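Local coordinates for T-cell surface glycoprotein CD1A1 antigen (Gallus gallus, PDB 3JVG), which probably presents lipid antigens to T cells, as other CD1 proteins do, this chain being the ectodomain bound to a second protein chain, at residues Ile45-Tyr48 against Leu52-Ser55; Phe118-Leu123 against Thr127-Gln132; Leu234-Ala237 against Tyr241-Arg244. All blocks are in the same frame, centred on the assembly; numbering follows the deposited sequence.

Contact 1. Residues Ile45-Tyr48 against Leu52-Ser55; sequences IRYY and LRPS
Tyr-47 and Arg-53 meet where the edge strand 45-47 of the MHC-like platform sheet gives way to the short helical turn 52-55, just ahead of the long helix 58-82. Packing is tight on one ring face: Arg-53 CD sits 3.5 Å from the centroid of the Tyr-47 ring, only 9° off its normal, a CH-pi contact over the centre. Ile-45 CG2 covers the opposite face nearer the rim. Bends at chi2 (-63°) and chi3 fold Arg-53 back, laying CD over the ring and bringing NH1 2.7 Å from Tyr-47 OH; ring and guanidinium planes stand 81° apart. Both polar groups have a stronger partner in Glu-65, which takes a hydrogen bond from the phenol and a salt bridge from NH1; this shared carboxylate probably fixes their rotation. This Tyr-47/Arg-53 end is partly exposed. Leu-52 touches the ring more slackly, its CG at the edge, 4.2 Å from Tyr-47 CD2, and is buried instead against Phe-169 and Met-35. The turn itself is gripped at one atom: Leu-52 O accepts from Ser-55 N and from Ser-55 OG, the hydroxyl lying in the carbonyl plane on a lone pair at 2.8 Å.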
ATOM      1  N   ILE A  45     -15.803 -12.927  -0.642  1.00 33.40           N
ATOM      2  CA  ILE A  45     -14.665 -12.556   0.136  1.00 30.42           C
ATOM      3  C   ILE A  45     -13.674 -13.679   0.156  1.00 30.06           C
ATOM      4  O   ILE A  45     -14.053 -14.836   0.254  1.00 31.02           O
ATOM      5  CB  ILE A  45     -15.057 -12.165   1.520  1.00 29.42           C
ATOM      6  CG1 ILE A  45     -15.609 -10.737   1.461  1.00 32.72           C
ATOM      7  CG2 ILE A  45     -13.883 -12.263   2.480  1.00 25.09           C
ATOM      8  CD1 ILE A  45     -17.143 -10.625   1.654  1.00 33.44           C
ATOM      9  N   ARG A  46     -12.401 -13.320   0.062  1.00 26.92           N
ATOM     10  CA  ARG A  46     -11.291 -14.278   0.100  1.00 26.79           C
ATOM     11  C   ARG A  46     -10.512 -13.981   1.365  1.00 24.94           C
ATOM     12  O   ARG A  46     -10.296 -12.813   1.672  1.00 23.38           O
ATOM     13  CB  ARG A  46     -10.368 -14.048  -1.115  1.00 27.27           C
ATOM     14  CG  ARG A  46     -11.071 -14.227  -2.475  1.00 31.80           C
ATOM     15  CD  ARG A  46     -10.151 -13.852  -3.671  1.00 36.18           C
ATOM     16  N   TYR A  47     -10.078 -15.027   2.061  1.00 24.38           N
ATOM     17  CA  TYR A  47      -9.393 -14.939   3.352  1.00 25.22           C
ATOM     18  C   TYR A  47      -7.984 -15.396   3.188  1.00 25.45           C
ATOM     19  O   TYR A  47      -7.737 -16.490   2.721  1.00 27.75           O
ATOM     20  CB  TYR A  47     -10.050 -15.855   4.389  1.00 27.37           C
ATOM     21  CG  TYR A  47     -11.475 -15.499   4.686  1.00 30.70           C
ATOM     22  CD1 TYR A  47     -12.523 -16.035   3.938  1.00 33.25           C
ATOM     23  CD2 TYR A  47     -11.782 -14.600   5.713  1.00 34.57           C
ATOM     24  CE1 TYR A  47     -13.837 -15.697   4.212  1.00 36.59           C
ATOM     25  CE2 TYR A  47     -13.086 -14.251   5.978  1.00 37.82           C
ATOM     26  CZ  TYR A  47     -14.101 -14.807   5.226  1.00 38.94           C
ATOM     27  OH  TYR A  47     -15.387 -14.432   5.493  1.00 42.75           O
ATOM     28  N   TYR A  48      -7.034 -14.548   3.537  1.00 24.08           N
ATOM     29  CA  TYR A  48      -5.621 -14.825   3.228  1.00 22.49           C
ATOM     30  C   TYR A  48      -4.834 -15.396   4.420  1.00 22.69           C
ATOM     31  O   TYR A  48      -3.762 -15.939   4.237  1.00 23.02           O
ATOM     32  CB  TYR A  48      -4.932 -13.517   2.828  1.00 21.42           C
ATOM     33  CG  TYR A  48      -5.371 -12.878   1.513  1.00 22.62           C
ATOM     34  CD1 TYR A  48      -6.030 -13.621   0.513  1.00 24.38           C
ATOM     35  CD2 TYR A  48      -5.047 -11.546   1.230  1.00 23.20           C
ATOM     36  CE1 TYR A  48      -6.381 -13.054  -0.698  1.00 22.74           C
ATOM     37  CE2 TYR A  48      -5.390 -10.979   0.010  1.00 23.85           C
ATOM     38  CZ  TYR A  48      -6.067 -11.741  -0.938  1.00 24.22           C
ATOM     39  OH  TYR A  48      -6.409 -11.180  -2.136  1.00 25.09           O
ATOM     40  N   LEU A  52      -7.757 -16.200  10.705  1.00 24.14           N
ATOM     41  CA  LEU A  52      -9.028 -15.429  10.578  1.00 25.26           C
ATOM     42  C   LEU A  52     -10.302 -16.217  10.846  1.00 26.59           C
ATOM     43  O   LEU A  52     -11.044 -15.911  11.809  1.00 26.90           O
ATOM     44  CB  LEU A  52      -9.143 -14.832   9.174  1.00 25.61           C
ATOM     45  CG  LEU A  52      -9.055 -13.394   8.690  1.00 23.91           C
ATOM     46  CD1 LEU A  52      -9.017 -12.266   9.742  1.00 23.44           C
ATOM     47  CD2 LEU A  52      -7.964 -13.306   7.599  1.00 27.50           C
ATOM     48  N   ARG A  53     -10.584 -17.207   9.987  1.00 27.10           N
ATOM     49  CA  ARG A  53     -11.862 -17.943  10.064  1.00 28.56           C
ATOM     50  C   ARG A  53     -12.151 -18.569  11.407  1.00 28.46           C
ATOM     51  O   ARG A  53     -13.253 -18.482  11.854  1.00 29.41           O
ATOM     52  CB  ARG A  53     -12.035 -18.992   8.942  1.00 30.54           C
ATOM     53  CG  ARG A  53     -12.179 -18.395   7.530  1.00 33.46           C
ATOM     54  CD  ARG A  53     -13.458 -17.524   7.383  1.00 41.60           C
ATOM     55  NE  ARG A  53     -14.682 -18.347   7.412  1.00 48.43           N
ATOM     56  CZ  ARG A  53     -15.844 -18.066   6.808  1.00 48.71           C
ATOM     57  NH1 ARG A  53     -15.993 -16.967   6.077  1.00 47.01           N
ATOM     58  NH2 ARG A  53     -16.869 -18.896   6.943  1.00 49.03           N
ATOM     59  N   PRO A  54     -11.150 -19.162  12.089  1.00 28.99           N
ATOM     60  CA  PRO A  54     -11.503 -19.763  13.354  1.00 28.96           C
ATOM     61  C   PRO A  54     -11.581 -18.755  14.483  1.00 28.58           C
ATOM     62  O   PRO A  54     -11.955 -19.129  15.614  1.00 29.47           O
ATOM     63  CB  PRO A  54     -10.330 -20.735  13.615  1.00 31.92           C
ATOM     64  CG  PRO A  54      -9.512 -20.773  12.305  1.00 29.51           C
ATOM     65  CD  PRO A  54      -9.734 -19.416  11.756  1.00 28.99           C
ATOM     66  N   SER A  55     -11.246 -17.492  14.205  1.00 25.84           N
ATOM     67  CA  SER A  55     -11.266 -16.508  15.264  1.00 25.55           C
ATOM     68  C   SER A  55     -12.687 -16.083  15.601  1.00 25.68           C
ATOM     69  O   SER A  55     -12.913 -15.623  16.701  1.00 26.00           O
ATOM     70  CB  SER A  55     -10.350 -15.307  14.973  1.00 23.55           C
ATOM     71  OG  SER A  55     -11.003 -14.369  14.119  1.00 23.62           O
TER

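Contact 2. Residues Phe118-Leu123 against Thr127-Gln132; sequences FLRFNL and TWDQMQ
Phe-118 to Asn-122 and Thr-127 to Gln-130 run antiparallel, their strand directions 144° apart, with Arg-120/Asp-129 and Asn-122/Thr-127 as hydrogen-bonded pairs and Leu-119/Gln-130 and Phe-121/Trp-128 as non-hydrogen-bonded ones. The shortest backbone bond joins Asp-129 N to Arg-120 O at 2.6 Å; Thr-127 N to Asn-122 O, at 3.2 Å, is longer and more bent. On one face the edge of Phe-121 points into the face of Trp-128, a T-shaped pair with centroids 5.0 Å apart and planes at 74°. With CG anti to N (chi1 -163°), the Phe-121 ring swings toward the indole, and its edge meets the face at CD1, 3.4 Å from Trp-128 CE2. Leu-119 CG lies 3.9 Å from Trp-128 CE3. Helix 148-172 completes this cluster through Ile-154, and Asn-151 accepts from Trp-128 NE1. Arg-120, Asp-129, Asn-122 and Thr-127 form the reverse face, where the Asn-122 amide stands perpendicular to the Asp-129 carboxylate and Arg-120 NE is salt-bridged to Asp-110. Just past the strand end, doubly bent Met-131 lays CE off-centre over the Arg-120 guanidinium, 3.7 Å from NH1. Phe-118 and Leu-119 both face Ile-111 of neighbouring strand 105-113, a classic beta bulge on the side away from 127-130. Aromatic side chains beneath the helices and polar and charged ones on the reverse characterise this terminal hairpin of the antiparallel MHC-like platform floor.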
ATOM      1  N   PHE A 118     -14.000  13.376   0.130  1.00 19.36           N
ATOM      2  CA  PHE A 118     -15.266  13.838  -0.375  1.00 19.65           C
ATOM      3  C   PHE A 118     -16.330  13.867   0.757  1.00 19.60           C
ATOM      4  O   PHE A 118     -17.148  14.804   0.868  1.00 20.24           O
ATOM      5  CB  PHE A 118     -15.624  12.905  -1.539  1.00 19.35           C
ATOM      6  CG  PHE A 118     -17.014  13.086  -2.085  1.00 19.67           C
ATOM      7  CD1 PHE A 118     -17.293  14.080  -3.027  1.00 20.49           C
ATOM      8  CD2 PHE A 118     -18.006  12.220  -1.707  1.00 19.31           C
ATOM      9  CE1 PHE A 118     -18.570  14.230  -3.570  1.00 20.94           C
ATOM     10  CE2 PHE A 118     -19.303  12.319  -2.239  1.00 20.25           C
ATOM     11  CZ  PHE A 118     -19.593  13.340  -3.192  1.00 20.59           C
ATOM     12  N   LEU A 119     -16.315  12.857   1.615  1.00 19.00           N
ATOM     13  CA  LEU A 119     -17.225  12.821   2.746  1.00 19.07           C
ATOM     14  C   LEU A 119     -16.498  12.182   3.914  1.00 18.77           C
ATOM     15  O   LEU A 119     -15.720  11.251   3.721  1.00 18.23           O
ATOM     16  CB  LEU A 119     -18.420  12.003   2.350  1.00 18.81           C
ATOM     17  CG  LEU A 119     -19.866  12.349   2.507  1.00 23.28           C
ATOM     18  CD1 LEU A 119     -20.231  13.853   2.465  1.00 23.58           C
ATOM     19  CD2 LEU A 119     -20.688  11.477   1.495  1.00 24.95           C
ATOM     20  N   ARG A 120     -16.730  12.688   5.110  1.00 19.27           N
ATOM     21  CA  ARG A 120     -16.088  12.160   6.293  1.00 19.22           C
ATOM     22  C   ARG A 120     -17.122  12.049   7.446  1.00 19.58           C
ATOM     23  O   ARG A 120     -17.845  13.014   7.771  1.00 20.33           O
ATOM     24  CB  ARG A 120     -14.908  13.028   6.731  1.00 19.88           C
ATOM     25  CG  ARG A 120     -14.369  12.665   8.118  1.00 20.19           C
ATOM     26  CD  ARG A 120     -13.098  13.480   8.486  1.00 23.43           C
ATOM     27  NE  ARG A 120     -11.948  13.073   7.648  1.00 20.62           N
ATOM     28  CZ  ARG A 120     -10.812  13.743   7.529  1.00 22.85           C
ATOM     29  NH1 ARG A 120     -10.619  14.902   8.162  1.00 22.47           N
ATOM     30  NH2 ARG A 120      -9.859  13.253   6.742  1.00 20.89           N
ATOM     31  N   PHE A 121     -17.182  10.856   8.039  1.00 19.17           N
ATOM     32  CA  PHE A 121     -18.045  10.628   9.156  1.00 19.61           C
ATOM     33  C   PHE A 121     -17.523  11.286  10.426  1.00 20.51           C
ATOM     34  O   PHE A 121     -16.320  11.249  10.727  1.00 20.57           O
ATOM     35  CB  PHE A 121     -18.225   9.139   9.385  1.00 19.04           C
ATOM     36  CG  PHE A 121     -19.434   8.800  10.287  1.00 19.55           C
ATOM     37  CD1 PHE A 121     -20.746   8.898   9.802  1.00 19.70           C
ATOM     38  CD2 PHE A 121     -19.246   8.394  11.600  1.00 20.03           C
ATOM     39  CE1 PHE A 121     -21.871   8.591  10.639  1.00 20.34           C
ATOM     40  CE2 PHE A 121     -20.341   8.079  12.435  1.00 21.41           C
ATOM     41  CZ  PHE A 121     -21.659   8.189  11.942  1.00 20.81           C
ATOM     42  N   ASN A 122     -18.442  11.879  11.169  1.00 21.36           N
ATOM     43  CA  ASN A 122     -18.131  12.478  12.434  1.00 23.69           C
ATOM     44  C   ASN A 122     -18.760  11.572  13.441  1.00 24.27           C
ATOM     45  O   ASN A 122     -19.987  11.546  13.541  1.00 24.02           O
ATOM     46  CB  ASN A 122     -18.803  13.838  12.489  1.00 26.02           C
ATOM     47  CG  ASN A 122     -18.416  14.646  13.715  1.00 32.42           C
ATOM     48  OD1 ASN A 122     -18.360  14.138  14.864  1.00 35.52           O
ATOM     49  ND2 ASN A 122     -18.185  15.946  13.486  1.00 37.76           N
ATOM     50  N   LEU A 123     -17.936  10.814  14.167  1.00 24.36           N
ATOM     51  CA  LEU A 123     -18.430   9.838  15.163  1.00 25.30           C
ATOM     52  C   LEU A 123     -19.286  10.456  16.304  1.00 27.42           C
ATOM     53  O   LEU A 123     -20.337   9.915  16.650  1.00 26.89           O
ATOM     54  CB  LEU A 123     -17.287   9.007  15.756  1.00 24.24           C
ATOM     55  CG  LEU A 123     -17.641   7.890  16.761  1.00 27.16           C
ATOM     56  CD1 LEU A 123     -18.188   6.543  16.117  1.00 25.40           C
ATOM     57  CD2 LEU A 123     -16.497   7.595  17.741  1.00 25.96           C
ATOM     58  N   THR A 127     -22.877  12.308  12.334  1.00 26.41           N
ATOM     59  CA  THR A 127     -23.269  12.809  11.028  1.00 26.94           C
ATOM     60  C   THR A 127     -22.065  12.856  10.050  1.00 24.68           C
ATOM     61  O   THR A 127     -20.984  12.390  10.402  1.00 22.48           O
ATOM     62  CB  THR A 127     -23.914  14.174  11.152  1.00 29.66           C
ATOM     63  OG1 THR A 127     -24.642  14.491   9.930  1.00 34.10           O
ATOM     64  CG2 THR A 127     -22.834  15.217  11.507  1.00 27.55           C
ATOM     65  N   TRP A 128     -22.290  13.456   8.873  1.00 23.73           N
ATOM     66  CA  TRP A 128     -21.306  13.602   7.802  1.00 23.22           C
ATOM     67  C   TRP A 128     -20.761  15.002   7.587  1.00 23.79           C
ATOM     68  O   TRP A 128     -21.519  15.963   7.531  1.00 24.63           O
ATOM     69  CB  TRP A 128     -21.881  13.037   6.512  1.00 22.32           C
ATOM     70  CG  TRP A 128     -22.234  11.554   6.653  1.00 21.11           C
ATOM     71  CD1 TRP A 128     -23.421  11.020   7.128  1.00 21.02           C
ATOM     72  CD2 TRP A 128     -21.385  10.437   6.347  1.00 21.89           C
ATOM     73  NE1 TRP A 128     -23.363   9.650   7.107  1.00 19.97           N
ATOM     74  CE2 TRP A 128     -22.123   9.257   6.661  1.00 19.22           C
ATOM     75  CE3 TRP A 128     -20.061  10.314   5.845  1.00 19.16           C
ATOM     76  CZ2 TRP A 128     -21.607   7.973   6.455  1.00 18.56           C
ATOM     77  CZ3 TRP A 128     -19.540   9.037   5.660  1.00 19.25           C
ATOM     78  CH2 TRP A 128     -20.319   7.880   5.977  1.00 21.86           C
ATOM     79  N   ASP A 129     -19.432  15.101   7.479  1.00 24.06           N
ATOM     80  CA  ASP A 129     -18.746  16.331   7.015  1.00 25.40           C
ATOM     81  C   ASP A 129     -18.520  16.317   5.494  1.00 23.40           C
ATOM     82  O   ASP A 129     -17.935  15.365   4.936  1.00 21.01           O
ATOM     83  CB  ASP A 129     -17.405  16.569   7.736  1.00 26.37           C
ATOM     84  CG  ASP A 129     -17.507  16.446   9.288  1.00 34.47           C
ATOM     85  OD1 ASP A 129     -18.610  16.639   9.863  1.00 39.50           O
ATOM     86  OD2 ASP A 129     -16.461  16.147   9.939  1.00 43.87           O
ATOM     87  N   GLN A 130     -18.971  17.403   4.855  1.00 23.13           N
ATOM     88  CA  GLN A 130     -18.715  17.675   3.457  1.00 22.91           C
ATOM     89  C   GLN A 130     -17.234  18.033   3.337  1.00 22.97           C
ATOM     90  O   GLN A 130     -16.756  18.965   4.020  1.00 23.93           O
ATOM     91  CB  GLN A 130     -19.620  18.837   3.005  1.00 24.71           C
ATOM     92  CG  GLN A 130     -19.473  19.263   1.534  1.00 25.32           C
ATOM     93  CD  GLN A 130     -20.291  20.547   1.160  1.00 27.71           C
ATOM     94  OE1 GLN A 130     -21.285  20.886   1.777  1.00 26.18           O
ATOM     95  NE2 GLN A 130     -19.859  21.220   0.124  1.00 27.60           N
ATOM     96  N   MET A 131     -16.499  17.317   2.471  1.00 21.97           N
ATOM     97  CA  MET A 131     -15.065  17.552   2.317  1.00 22.17           C
ATOM     98  C   MET A 131     -14.636  18.326   1.040  1.00 22.76           C
ATOM     99  O   MET A 131     -13.495  18.771   0.934  1.00 23.26           O
ATOM    100  CB  MET A 131     -14.324  16.219   2.430  1.00 21.21           C
ATOM    101  CG  MET A 131     -14.615  15.511   3.785  1.00 22.31           C
ATOM    102  SD  MET A 131     -14.087  16.523   5.207  1.00 28.40           S
ATOM    103  CE  MET A 131     -12.303  16.305   5.179  1.00 23.44           C
ATOM    104  N   GLN A 132     -15.540  18.422   0.067  1.00 23.15           N
ATOM    105  CA  GLN A 132     -15.253  19.197  -1.169  1.00 24.96           C
ATOM    106  C   GLN A 132     -16.243  20.337  -1.281  1.00 25.78           C
ATOM    107  O   GLN A 132     -17.413  20.200  -0.944  1.00 24.36           O
ATOM    108  CB  GLN A 132     -15.318  18.318  -2.420  1.00 24.03           C
ATOM    109  CG  GLN A 132     -14.054  17.492  -2.674  1.00 26.78           C
ATOM    110  CD  GLN A 132     -14.260  16.387  -3.707  1.00 24.49           C
ATOM    111  OE1 GLN A 132     -15.076  16.520  -4.611  1.00 27.78           O
ATOM    112  NE2 GLN A 132     -13.557  15.297  -3.553  1.00 21.29           N
TER

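Contact 3. Residues Leu234-Ala237 against Tyr241-Arg244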
ATOM      1  N   LEU A 234      10.137   0.531  -0.239  1.00 18.78           N
ATOM      2  CA  LEU A 234       9.522  -0.182  -1.342  1.00 19.10           C
ATOM      3  C   LEU A 234       9.137  -1.578  -0.865  1.00 18.30           C
ATOM      4  O   LEU A 234       9.851  -2.176  -0.059  1.00 17.69           O
ATOM      5  CB  LEU A 234      10.500  -0.277  -2.564  1.00 19.87           C
ATOM      6  CG  LEU A 234      10.979   0.964  -3.302  1.00 21.06           C
ATOM      7  CD1 LEU A 234      12.160   0.680  -4.235  1.00 21.92           C
ATOM      8  CD2 LEU A 234       9.788   1.513  -4.136  1.00 23.12           C
ATOM      9  N   PRO A 235       8.002  -2.100  -1.344  1.00 18.50           N
ATOM     10  CA  PRO A 235       7.642  -3.412  -0.815  1.00 17.90           C
ATOM     11  C   PRO A 235       8.319  -4.581  -1.527  1.00 18.06           C
ATOM     12  O   PRO A 235       8.465  -4.569  -2.704  1.00 18.83           O
ATOM     13  CB  PRO A 235       6.133  -3.493  -1.084  1.00 18.29           C
ATOM     14  CG  PRO A 235       5.929  -2.559  -2.371  1.00 19.35           C
ATOM     15  CD  PRO A 235       6.949  -1.476  -2.187  1.00 19.43           C
ATOM     16  N   ASN A 236       8.632  -5.634  -0.797  1.00 17.84           N
ATOM     17  CA  ASN A 236       8.886  -6.932  -1.452  1.00 18.29           C
ATOM     18  C   ASN A 236       7.645  -7.803  -1.400  1.00 18.57           C
ATOM     19  O   ASN A 236       6.719  -7.587  -0.587  1.00 17.67           O
ATOM     20  CB  ASN A 236      10.048  -7.670  -0.789  1.00 18.07           C
ATOM     21  CG  ASN A 236      11.332  -6.900  -0.893  1.00 19.04           C
ATOM     22  OD1 ASN A 236      11.661  -6.398  -1.969  1.00 20.92           O
ATOM     23  ND2 ASN A 236      12.055  -6.753   0.232  1.00 18.26           N
ATOM     24  N   ALA A 237       7.652  -8.835  -2.232  1.00 18.84           N
ATOM     25  CA  ALA A 237       6.501  -9.704  -2.325  1.00 19.40           C
ATOM     26  C   ALA A 237       6.341 -10.632  -1.152  1.00 19.51           C
ATOM     27  O   ALA A 237       5.246 -11.124  -0.926  1.00 19.49           O
ATOM     28  CB  ALA A 237       6.529 -10.510  -3.624  1.00 21.41           C
ATOM     29  N   TYR A 241      10.529  -5.331   3.264  1.00 16.45           N
ATOM     30  CA  TYR A 241      10.662  -4.035   2.663  1.00 16.54           C
ATOM     31  C   TYR A 241      12.115  -3.768   2.249  1.00 16.80           C
ATOM     32  O   TYR A 241      13.055  -4.477   2.690  1.00 16.91           O
ATOM     33  CB  TYR A 241      10.185  -2.984   3.644  1.00 16.54           C
ATOM     34  CG  TYR A 241       8.674  -3.074   3.930  1.00 16.68           C
ATOM     35  CD1 TYR A 241       7.755  -2.511   3.037  1.00 17.04           C
ATOM     36  CD2 TYR A 241       8.188  -3.737   5.060  1.00 16.74           C
ATOM     37  CE1 TYR A 241       6.370  -2.549   3.269  1.00 17.44           C
ATOM     38  CE2 TYR A 241       6.783  -3.821   5.324  1.00 17.16           C
ATOM     39  CZ  TYR A 241       5.879  -3.239   4.402  1.00 18.53           C
ATOM     40  OH  TYR A 241       4.498  -3.277   4.585  1.00 18.13           O
ATOM     41  N   GLN A 242      12.278  -2.727   1.404  1.00 17.17           N
ATOM     42  CA  GLN A 242      13.548  -2.343   0.871  1.00 18.10           C
ATOM     43  C   GLN A 242      13.600  -0.874   0.903  1.00 19.22           C
ATOM     44  O   GLN A 242      12.571  -0.211   0.703  1.00 19.93           O
ATOM     45  CB  GLN A 242      13.695  -2.700  -0.607  1.00 18.83           C
ATOM     46  CG  GLN A 242      13.626  -4.134  -0.951  1.00 22.14           C
ATOM     47  CD  GLN A 242      14.431  -4.469  -2.237  1.00 22.25           C
ATOM     48  OE1 GLN A 242      15.388  -3.763  -2.631  1.00 22.68           O
ATOM     49  NE2 GLN A 242      14.019  -5.536  -2.892  1.00 20.55           N
ATOM     50  N   LEU A 243      14.818  -0.367   1.084  1.00 20.08           N
ATOM     51  CA  LEU A 243      15.077   1.076   1.122  1.00 22.78           C
ATOM     52  C   LEU A 243      16.415   1.323   0.434  1.00 23.71           C
ATOM     53  O   LEU A 243      17.322   0.514   0.601  1.00 24.43           O
ATOM     54  CB  LEU A 243      15.228   1.586   2.575  1.00 21.69           C
ATOM     55  CG  LEU A 243      14.469   2.852   3.004  1.00 25.65           C
ATOM     56  CD1 LEU A 243      15.081   3.569   4.213  1.00 27.34           C
ATOM     57  CD2 LEU A 243      14.230   3.856   1.882  1.00 24.77           C
ATOM     58  N   ARG A 244      16.556   2.449  -0.277  1.00 24.81           N
ATOM     59  CA  ARG A 244      17.877   2.913  -0.685  1.00 26.96           C
ATOM     60  C   ARG A 244      18.113   4.341  -0.207  1.00 26.44           C
ATOM     61  O   ARG A 244      17.215   5.161  -0.257  1.00 27.11           O
ATOM     62  CB  ARG A 244      18.091   2.829  -2.215  1.00 29.15           C
ATOM     63  CG  ARG A 244      17.785   1.438  -2.838  1.00 32.58           C
ATOM     64  CD  ARG A 244      18.428   1.189  -4.203  1.00 38.07           C
ATOM     65  NE  ARG A 244      17.820   1.927  -5.317  1.00 43.04           N
ATOM     66  CZ  ARG A 244      16.661   1.615  -5.912  1.00 43.12           C
ATOM     67  NH1 ARG A 244      15.941   0.575  -5.475  1.00 39.96           N
ATOM     68  NH2 ARG A 244      16.211   2.365  -6.932  1.00 41.73           N
TER
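The beta hairpin of strands 228-235 and 241-249, in the immunoglobulin C1-set domain, closes its pairing here, with Leu-234 opposite Gln-242 and Pro-235 opposite Tyr-241. The first pair is hydrogen-bonded both ways: Leu-234 N reaches Gln-242 O at 2.7 Å, nearly straight, and Gln-242 N reaches Leu-234 O at 2.9 Å. On the Leu-234/Gln-242 face, a diagonal side-chain bond ties Gln-242 to Asn-236. Gln-242 NE2 donates to a lone pair of Asn-236 OD1 at 2.7 Å, with the acceptor close to the Gln-242 amide plane and the two amide planes 48° apart. The same NE2 also donates to the backbone of the second protein chain, while Asn-236 ND2 is held by Thr-240 and Thr-204, which probably limits how either amide can turn. Leu-234 lies on this face too, its CD1 4.0 Å from NH1 of Arg-244; the arginine makes a cation-pi contact with an aromatic side chain of the other chain. Across the sheet, the Tyr-241 ring comes beside Pro-235, with CD1 4.0 Å from Pro-235 CA, and sends OH to Asp-32 of the platform. One face turned to the partner chain, the other bonded to the platform: the arrangement fits the D-E hairpin of a CD1-type C1 domain.

How the contacts relate
Contacts 1 and 2 both involve outermost strands of the platform sheet, yet their centres are 31 Å apart; contact 3 belongs to the immunoglobulin domain, its nearest atoms about 11 Å from contact 1 and about 22 Å from contact 2. Contact 3 is buried, partly at the interface with a second protein chain, whereas contacts 1 and 2 are only partly buried. Contacts 2 and 3 are hairpins with backbone ladders; contact 1 joins strand to helical turn mainly through side chains, with no backbone bond between the segments. Chemistry follows place: an arginine over a tyrosine face at the first edge, an aromatic pair beneath the helices at the second, paired amides at the interface in the third.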